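Local coordinates for malonyl CoA-acyl carrier protein transacylase (Burkholderia pseudomallei 1710b, PDB 3EZO) that probably transfers the malonyl group from malonyl-CoA to the holo acyl carrier protein, at residues Gly109-Arg114 with Val225-Pro230. Sequence-based numbering, arbitrary orientation.
Sequences GAIAFR and VDVKAP
A110 and K228 show how two loops can be joined through their backbones, with the methyl of A110 set beside the bond. The amide N of K228 donates to the carbonyl O of A110 at 2.8 Å; the bond is nearly straight (172° at the hydrogen), lies in the carbonyl plane and uses a lone pair. The same oxygen also receives a CA-H...O contact from V227 CA at 3.3 Å. A second such contact runs the other way, from A110 CA to K228 O at 3.2 Å, so each of the two residues offers a carbonyl oxygen to the backbone of the other. The buried A110 CB rests against K228 O and, more loosely, lies 4.3 Å from P230 CB. Beside this, I111 CG1 lies 4.1 Å from V227 CG2, the two side chains crossing at an angle; V227 has CG1 anti to its backbone N (chi1 171°), which leaves CG2 for I111 and lets CG1 lie near A110 O. The aliphatic start of K228 passes the carbonyls of G109 and A110 before the chain, bent at its second torsion, turns off. Two waters extend the join, one linking G109 O to A229 O, the other A112 N to D226 O. L105 packs on A110 and I111, and I249 on V227 and P230. The contact ties the Schellman-terminated end of helix 99-107 to the loop leading into edge strand 233-234 of the parallel sheet in the acyltransferase fold.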
loop_
_atom_site.group_PDB
_atom_site.type_symbol
_atom_site.label_atom_id
_atom_site.label_comp_id
_atom_site.label_asym_id
_atom_site.label_seq_id
_atom_site.Cartn_x
_atom_site.Cartn_y
_atom_site.Cartn_z
ATOM N N GLY A 109 -13.403 4.915 8.510
ATOM C CA GLY A 109 -13.770 5.859 9.593
ATOM C C GLY A 109 -12.874 5.743 10.821
ATOM O O GLY A 109 -13.149 6.310 11.862
ATOM N N ALA A 110 -11.783 4.987 10.721
ATOM C CA ALA A 110 -10.881 4.850 11.860
ATOM C C ALA A 110 -9.977 6.090 12.055
ATOM O O ALA A 110 -9.632 6.433 13.170
ATOM C CB ALA A 110 -10.049 3.534 11.713
ATOM N N ILE A 111 -9.575 6.724 10.949
ATOM C CA ILE A 111 -8.675 7.863 10.975
ATOM C C ILE A 111 -9.275 8.945 10.072
ATOM O O ILE A 111 -9.607 8.671 8.940
ATOM C CB ILE A 111 -7.251 7.495 10.461
ATOM C CG1 ILE A 111 -6.595 6.397 11.331
ATOM C CG2 ILE A 111 -6.308 8.752 10.459
ATOM C CD1 ILE A 111 -5.207 5.877 10.765
ATOM N N ALA A 112 -9.422 10.157 10.567
ATOM C CA ALA A 112 -9.946 11.216 9.712
ATOM C C ALA A 112 -8.930 11.522 8.595
ATOM O O ALA A 112 -7.714 11.568 8.835
ATOM C CB ALA A 112 -10.261 12.495 10.559
ATOM N N PHE A 113 -9.421 11.714 7.384
ATOM C CA PHE A 113 -8.559 12.047 6.248
ATOM C C PHE A 113 -7.634 13.209 6.553
ATOM O O PHE A 113 -6.460 13.137 6.256
ATOM C CB PHE A 113 -9.380 12.265 4.986
ATOM C CG PHE A 113 -8.560 12.619 3.746
ATOM C CD1 PHE A 113 -7.527 11.796 3.297
ATOM C CD2 PHE A 113 -8.851 13.770 3.021
ATOM C CE1 PHE A 113 -6.770 12.114 2.133
ATOM C CE2 PHE A 113 -8.136 14.091 1.840
ATOM C CZ PHE A 113 -7.089 13.259 1.404
ATOM N N ARG A 114 -8.151 14.224 7.240
ATOM C CA ARG A 114 -7.373 15.405 7.586
ATOM C C ARG A 114 -6.220 15.017 8.483
ATOM O O ARG A 114 -5.177 15.663 8.425
ATOM C CB ARG A 114 -8.275 16.454 8.275
ATOM C CG ARG A 114 -7.635 17.720 8.737
ATOM C CD ARG A 114 -6.976 18.465 7.588
ATOM N NE ARG A 114 -6.247 19.661 8.032
ATOM C CZ ARG A 114 -5.025 19.656 8.563
ATOM N NH1 ARG A 114 -4.323 18.499 8.716
ATOM N NH2 ARG A 114 -4.488 20.820 8.923
ATOM N N VAL A 225 -2.503 10.597 17.741
ATOM C CA VAL A 225 -3.517 10.570 16.682
ATOM C C VAL A 225 -4.781 9.923 17.232
ATOM O O VAL A 225 -4.710 8.868 17.897
ATOM C CB VAL A 225 -3.016 9.824 15.448
ATOM C CG1 VAL A 225 -4.088 9.705 14.395
ATOM C CG2 VAL A 225 -1.721 10.503 14.899
ATOM N N ASP A 226 -5.923 10.567 16.999
ATOM C CA ASP A 226 -7.213 10.027 17.432
ATOM C C ASP A 226 -7.667 8.935 16.491
ATOM O O ASP A 226 -8.140 9.218 15.400
ATOM C CB ASP A 226 -8.300 11.118 17.424
ATOM C CG ASP A 226 -9.615 10.628 18.048
ATOM O OD1 ASP A 226 -9.551 9.809 18.995
ATOM O OD2 ASP A 226 -10.688 11.056 17.613
ATOM N N VAL A 227 -7.498 7.693 16.877
ATOM C CA VAL A 227 -7.937 6.612 16.045
ATOM C C VAL A 227 -9.210 6.102 16.693
ATOM O O VAL A 227 -9.247 5.946 17.902
ATOM C CB VAL A 227 -6.869 5.489 15.936
ATOM C CG1 VAL A 227 -7.453 4.258 15.218
ATOM C CG2 VAL A 227 -5.565 6.031 15.259
ATOM N N LYS A 228 -10.217 5.840 15.863
ATOM C CA LYS A 228 -11.521 5.367 16.268
ATOM C C LYS A 228 -11.773 3.958 15.772
ATOM O O LYS A 228 -11.191 3.546 14.759
ATOM C CB LYS A 228 -12.571 6.233 15.589
ATOM C CG LYS A 228 -12.472 7.699 15.881
ATOM C CD LYS A 228 -13.632 8.198 16.660
ATOM C CE LYS A 228 -13.784 9.699 16.482
ATOM N NZ LYS A 228 -14.659 10.196 17.547
ATOM N N ALA A 229 -12.692 3.241 16.420
ATOM C CA ALA A 229 -13.041 1.871 16.006
ATOM C C ALA A 229 -13.665 1.935 14.619
ATOM O O ALA A 229 -14.531 2.754 14.401
ATOM C CB ALA A 229 -14.049 1.235 16.997
ATOM N N PRO A 230 -13.226 1.070 13.686
ATOM C CA PRO A 230 -13.716 1.190 12.313
ATOM C C PRO A 230 -15.186 0.801 12.150
ATOM O O PRO A 230 -15.690 -0.051 12.857
ATOM C CB PRO A 230 -12.791 0.272 11.493
ATOM C CG PRO A 230 -11.956 -0.456 12.433
ATOM C CD PRO A 230 -12.099 0.123 13.815
HETATM O O HOH W 1 -15.804 4.957 12.956
HETATM O O HOH W 2 -8.278 10.749 13.177
#